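Local coordinates for purine nucleoside phosphorylase (Anopheles gambiae, PDB 2P4S), which cleaves inosine, guanosine and their 2'-deoxy forms with phosphate, releasing the free purine base and a pentose 1-phosphate in purine salvage, at residues A124-I138 with G151-C165. Residues are numbered along the deposited sequence; the frame is centred on the assembly and turned at random.
Sequences AEQLTDVDSFDYETI and GRLVFGYLAGVPVMC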
loop_
_atom_site.group_PDB
_atom_site.type_symbol
_atom_site.label_atom_id
_atom_site.label_comp_id
_atom_site.label_asym_id
_atom_site.label_seq_id
_atom_site.Cartn_x
_atom_site.Cartn_y
_atom_site.Cartn_z
ATOM N N ALA A 124 28.545 15.040 8.031
ATOM C CA ALA A 124 29.450 14.212 8.843
ATOM C C ALA A 124 30.916 14.679 8.763
ATOM O O ALA A 124 31.686 14.491 9.704
ATOM C CB ALA A 124 29.331 12.763 8.457
ATOM N N GLU A 125 31.290 15.284 7.644
ATOM C CA GLU A 125 32.639 15.841 7.440
ATOM C C GLU A 125 32.953 17.109 8.249
ATOM O O GLU A 125 34.099 17.527 8.361
ATOM C CB GLU A 125 32.872 16.117 5.953
ATOM C CG GLU A 125 33.001 14.868 5.103
ATOM C CD GLU A 125 33.177 15.214 3.643
ATOM O OE1 GLU A 125 33.412 16.417 3.346
ATOM O OE2 GLU A 125 33.080 14.298 2.785
ATOM N N GLN A 126 31.938 17.724 8.824
ATOM C CA GLN A 126 32.173 18.925 9.599
ATOM C C GLN A 126 32.371 18.600 11.056
ATOM O O GLN A 126 32.613 19.492 11.841
ATOM C CB GLN A 126 31.014 19.900 9.404
ATOM C CG GLN A 126 30.907 20.239 7.949
ATOM C CD GLN A 126 30.012 21.391 7.678
ATOM O OE1 GLN A 126 29.808 22.258 8.546
ATOM N NE2 GLN A 126 29.464 21.432 6.453
ATOM N N LEU A 127 32.246 17.331 11.424
ATOM C CA LEU A 127 32.513 16.907 12.804
ATOM C C LEU A 127 34.011 16.993 13.143
ATOM O O LEU A 127 34.848 16.895 12.254
ATOM C CB LEU A 127 31.993 15.486 13.040
ATOM C CG LEU A 127 30.528 15.223 12.710
ATOM C CD1 LEU A 127 30.201 13.805 13.076
ATOM C CD2 LEU A 127 29.610 16.160 13.448
ATOM N N THR A 128 34.338 17.187 14.420
ATOM C CA THR A 128 35.728 17.169 14.894
ATOM C C THR A 128 35.932 16.040 15.911
ATOM O O THR A 128 34.945 15.551 16.508
ATOM C CB THR A 128 36.151 18.503 15.549
ATOM O OG1 THR A 128 35.346 18.755 16.693
ATOM C CG2 THR A 128 36.027 19.682 14.576
ATOM N N ASP A 129 37.204 15.636 16.116
ATOM C CA ASP A 129 37.536 14.555 17.050
ATOM C C ASP A 129 36.699 13.308 16.795
ATOM O O ASP A 129 36.038 12.795 17.727
ATOM C CB ASP A 129 37.205 14.989 18.461
ATOM C CG ASP A 129 38.364 15.572 19.180
ATOM O OD1 ASP A 129 38.984 14.785 19.957
ATOM O OD2 ASP A 129 38.619 16.802 18.989
ATOM N N VAL A 130 36.710 12.830 15.548
ATOM C CA VAL A 130 35.790 11.750 15.138
ATOM C C VAL A 130 36.270 10.314 15.453
ATOM O O VAL A 130 37.458 10.014 15.358
ATOM C CB VAL A 130 35.345 11.881 13.634
ATOM C CG1 VAL A 130 34.986 13.310 13.325
ATOM C CG2 VAL A 130 36.433 11.432 12.691
ATOM N N ASP A 131 35.325 9.463 15.870
ATOM C CA ASP A 131 35.424 8.011 15.746
ATOM C C ASP A 131 34.477 7.587 14.614
ATOM O O ASP A 131 33.281 7.816 14.656
ATOM C CB ASP A 131 35.104 7.301 17.073
ATOM C CG ASP A 131 36.026 7.763 18.219
ATOM O OD1 ASP A 131 37.267 7.649 18.081
ATOM O OD2 ASP A 131 35.527 8.230 19.266
ATOM N N SER A 132 35.048 7.004 13.573
ATOM C CA SER A 132 34.309 6.663 12.374
ATOM C C SER A 132 34.237 5.135 12.195
ATOM O O SER A 132 35.226 4.423 12.434
ATOM C CB SER A 132 34.984 7.315 11.196
ATOM O OG SER A 132 34.243 7.033 10.024
ATOM N N PHE A 133 33.065 4.635 11.820
ATOM C CA PHE A 133 32.868 3.199 11.601
ATOM C C PHE A 133 32.231 2.910 10.255
ATOM O O PHE A 133 31.051 3.209 10.078
ATOM C CB PHE A 133 31.965 2.567 12.664
ATOM C CG PHE A 133 32.438 2.740 14.061
ATOM C CD1 PHE A 133 33.154 1.715 14.697
ATOM C CD2 PHE A 133 32.151 3.915 14.769
ATOM C CE1 PHE A 133 33.581 1.867 16.014
ATOM C CE2 PHE A 133 32.583 4.093 16.081
ATOM C CZ PHE A 133 33.307 3.069 16.711
ATOM N N ASP A 134 32.979 2.308 9.325
ATOM C CA ASP A 134 32.366 1.827 8.092
ATOM C C ASP A 134 31.239 0.886 8.448
ATOM O O ASP A 134 31.389 0.084 9.371
ATOM C CB ASP A 134 33.395 1.139 7.193
ATOM C CG ASP A 134 34.304 2.134 6.500
ATOM O OD1 ASP A 134 34.183 3.344 6.814
ATOM O OD2 ASP A 134 35.142 1.724 5.654
ATOM N N TYR A 135 30.093 1.007 7.754
ATOM C CA TYR A 135 28.933 0.115 8.001
ATOM C C TYR A 135 29.277 -1.351 7.860
ATOM O O TYR A 135 28.722 -2.169 8.573
ATOM C CB TYR A 135 27.721 0.425 7.105
ATOM C CG TYR A 135 27.041 1.782 7.360
ATOM C CD1 TYR A 135 27.252 2.501 8.571
ATOM C CD2 TYR A 135 26.181 2.339 6.395
ATOM C CE1 TYR A 135 26.622 3.744 8.803
ATOM C CE2 TYR A 135 25.548 3.574 6.605
ATOM C CZ TYR A 135 25.782 4.267 7.794
ATOM O OH TYR A 135 25.183 5.454 7.967
ATOM N N GLU A 136 30.184 -1.665 6.936
ATOM C CA GLU A 136 30.690 -3.038 6.698
ATOM C C GLU A 136 31.233 -3.741 7.959
ATOM O O GLU A 136 31.104 -4.951 8.090
ATOM C CB GLU A 136 31.823 -3.021 5.646
ATOM C CG GLU A 136 31.370 -2.820 4.199
ATOM C CD GLU A 136 30.861 -1.357 3.838
ATOM O OE1 GLU A 136 31.139 -0.345 4.560
ATOM O OE2 GLU A 136 30.172 -1.239 2.789
ATOM N N THR A 137 31.820 -2.958 8.868
ATOM C CA THR A 137 32.467 -3.445 10.073
ATOM C C THR A 137 31.567 -3.512 11.296
ATOM O O THR A 137 31.935 -4.103 12.303
ATOM C CB THR A 137 33.691 -2.586 10.438
ATOM O OG1 THR A 137 33.270 -1.420 11.166
ATOM C CG2 THR A 137 34.472 -2.180 9.227
ATOM N N ILE A 138 30.384 -2.907 11.234
ATOM C CA ILE A 138 29.495 -2.925 12.389
ATOM C C ILE A 138 28.659 -4.228 12.403
ATOM O O ILE A 138 28.016 -4.555 11.415
ATOM C CB ILE A 138 28.576 -1.662 12.470
ATOM C CG1 ILE A 138 29.408 -0.362 12.352
ATOM C CG2 ILE A 138 27.757 -1.681 13.789
ATOM C CD1 ILE A 138 28.565 0.901 12.063
ATOM N N GLY A 151 28.328 5.554 3.746
ATOM C CA GLY A 151 28.194 4.341 4.543
ATOM C C GLY A 151 29.107 4.271 5.758
ATOM O O GLY A 151 29.813 3.263 5.947
ATOM N N ARG A 152 29.125 5.329 6.576
ATOM C CA ARG A 152 29.907 5.353 7.844
ATOM C C ARG A 152 29.085 5.941 8.990
ATOM O O ARG A 152 28.344 6.891 8.777
ATOM C CB ARG A 152 31.150 6.229 7.720
ATOM C CG ARG A 152 32.158 5.733 6.761
ATOM C CD ARG A 152 33.273 6.758 6.614
ATOM N NE ARG A 152 34.176 6.340 5.545
ATOM C CZ ARG A 152 34.829 7.176 4.741
ATOM N NH1 ARG A 152 34.697 8.496 4.874
ATOM N NH2 ARG A 152 35.608 6.684 3.784
ATOM N N LEU A 153 29.220 5.359 10.185
ATOM C CA LEU A 153 28.726 5.921 11.409
ATOM C C LEU A 153 29.845 6.789 12.047
ATOM O O LEU A 153 30.957 6.296 12.314
ATOM C CB LEU A 153 28.273 4.788 12.322
ATOM C CG LEU A 153 27.406 5.131 13.521
ATOM C CD1 LEU A 153 26.196 6.007 13.079
ATOM C CD2 LEU A 153 26.941 3.863 14.172
ATOM N N VAL A 154 29.584 8.087 12.199
ATOM C CA VAL A 154 30.603 9.029 12.633
ATOM C C VAL A 154 30.190 9.611 13.995
ATOM O O VAL A 154 29.113 10.219 14.132
ATOM C CB VAL A 154 30.862 10.150 11.598
ATOM C CG1 VAL A 154 32.114 10.887 11.905
ATOM C CG2 VAL A 154 31.037 9.580 10.231
ATOM N N PHE A 155 31.014 9.379 15.022
ATOM C CA PHE A 155 30.763 9.961 16.347
ATOM C C PHE A 155 31.723 11.114 16.396
ATOM O O PHE A 155 32.889 10.918 16.182
ATOM C CB PHE A 155 31.085 8.969 17.462
ATOM C CG PHE A 155 30.111 7.831 17.587
ATOM C CD1 PHE A 155 29.168 7.823 18.619
ATOM C CD2 PHE A 155 30.170 6.728 16.719
ATOM C CE1 PHE A 155 28.236 6.754 18.762
ATOM C CE2 PHE A 155 29.277 5.673 16.855
ATOM C CZ PHE A 155 28.304 5.671 17.910
ATOM N N GLY A 156 31.251 12.333 16.639
ATOM C CA GLY A 156 32.142 13.508 16.605
ATOM C C GLY A 156 31.454 14.707 17.223
ATOM O O GLY A 156 30.298 14.615 17.648
ATOM N N TYR A 157 32.176 15.827 17.266
ATOM C CA TYR A 157 31.687 17.111 17.776
ATOM C C TYR A 157 31.204 18.010 16.646
ATOM O O TYR A 157 31.969 18.340 15.704
ATOM C CB TYR A 157 32.776 17.819 18.632
ATOM C CG TYR A 157 33.085 17.066 19.915
ATOM C CD1 TYR A 157 32.397 17.351 21.068
ATOM C CD2 TYR A 157 34.054 16.042 19.953
ATOM C CE1 TYR A 157 32.651 16.649 22.283
ATOM C CE2 TYR A 157 34.326 15.309 21.159
ATOM C CZ TYR A 157 33.617 15.629 22.325
ATOM O OH TYR A 157 33.822 14.961 23.546
ATOM N N LEU A 158 29.924 18.373 16.717
ATOM C CA LEU A 158 29.376 19.404 15.812
ATOM C C LEU A 158 29.318 20.779 16.538
ATOM O O LEU A 158 28.465 20.985 17.401
ATOM C CB LEU A 158 27.994 18.997 15.275
ATOM C CG LEU A 158 27.426 19.836 14.121
ATOM C CD1 LEU A 158 28.368 19.880 12.936
ATOM C CD2 LEU A 158 26.095 19.312 13.672
ATOM N N ALA A 159 30.237 21.684 16.181
ATOM C CA ALA A 159 30.525 22.909 16.955
ATOM C C ALA A 159 30.589 22.675 18.473
ATOM O O ALA A 159 29.889 23.348 19.231
ATOM C CB ALA A 159 29.492 24.011 16.632
ATOM N N GLY A 160 31.400 21.706 18.911
ATOM C CA GLY A 160 31.499 21.386 20.327
ATOM C C GLY A 160 30.436 20.463 20.893
ATOM O O GLY A 160 30.528 20.062 22.052
ATOM N N VAL A 161 29.407 20.111 20.123
ATOM C CA VAL A 161 28.357 19.220 20.665
ATOM C C VAL A 161 28.553 17.802 20.123
ATOM O O VAL A 161 28.672 17.625 18.896
ATOM C CB VAL A 161 26.916 19.755 20.377
ATOM C CG1 VAL A 161 25.862 18.850 21.004
ATOM C CG2 VAL A 161 26.781 21.209 20.886
ATOM N N PRO A 162 28.656 16.803 21.025
ATOM C CA PRO A 162 28.756 15.409 20.571
ATOM C C PRO A 162 27.477 14.933 19.860
ATOM O O PRO A 162 26.337 14.989 20.422
ATOM C CB PRO A 162 28.998 14.614 21.868
ATOM C CG PRO A 162 28.543 15.491 22.953
ATOM C CD PRO A 162 28.695 16.906 22.495
ATOM N N VAL A 163 27.694 14.464 18.631
ATOM C CA VAL A 163 26.636 13.873 17.788
ATOM C C VAL A 163 27.077 12.476 17.292
ATOM O O VAL A 163 28.258 12.108 17.361
ATOM C CB VAL A 163 26.207 14.821 16.579
ATOM C CG1 VAL A 163 25.791 16.217 17.058
ATOM C CG2 VAL A 163 27.326 14.976 15.561
ATOM N N MET A 164 26.091 11.710 16.853
ATOM C CA MET A 164 26.256 10.424 16.197
ATOM C C MET A 164 25.606 10.612 14.813
ATOM O O MET A 164 24.417 10.883 14.702
ATOM C CB MET A 164 25.447 9.406 16.966
ATOM C CG MET A 164 25.742 8.008 16.602
ATOM S SD MET A 164 24.636 6.989 17.558
ATOM C CE MET A 164 24.506 7.853 19.036
ATOM N N CYS A 165 26.385 10.442 13.765
ATOM C CA CYS A 165 25.971 10.813 12.457
ATOM C C CYS A 165 26.012 9.640 11.439
ATOM O O CYS A 165 27.072 9.014 11.212
ATOM C CB CYS A 165 26.842 11.991 12.073
ATOM S SG CYS A 165 26.367 12.662 10.562
#
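L127, its CG swung opposite the carbonyl carbon (chi1 -54°), lays its forked end across the V154 face of the hairpin of strands 152-158 and 161-165. Its CD1 rests on V154 CG1 at 3.7 Å, while CD2 presses on V163 CG2, a tight 3.3 Å, and on L158 CB. T128 and Y157 exchange backbone hydrogen bonds; T128 O also lies in plane at the Y157 ring edge, T128 OG1 meets Y157 CB at 3.4 Å, and D129 CB sits 3.6 Å from Y157 CD2. Between T128 and D131 a beta bulge shifts the register by one, after which strand 130-134 runs antiparallel to 152-158 as the edge of the mixed central sheet of this phosphorylase fold. D131 with F155 and F133 with L153 are hydrogen-bonded pairs, and I138 CD1 reaches L153 CB. Y135 N donates a hydrogen bond to G151 O; one face of its ring covers G151 C and R152 N, with G151 CA in a CH-pi contact 3.8 Å from the centroid. Y135 OH is hydrogen-bonded to G168 O, and the ring meets F170, a phosphate-site residue. R152 NE makes a long, bent salt bridge to D134 OD1 (3.3 Å) on its syn side, 23° out of the carboxylate plane, the two group planes 11° apart.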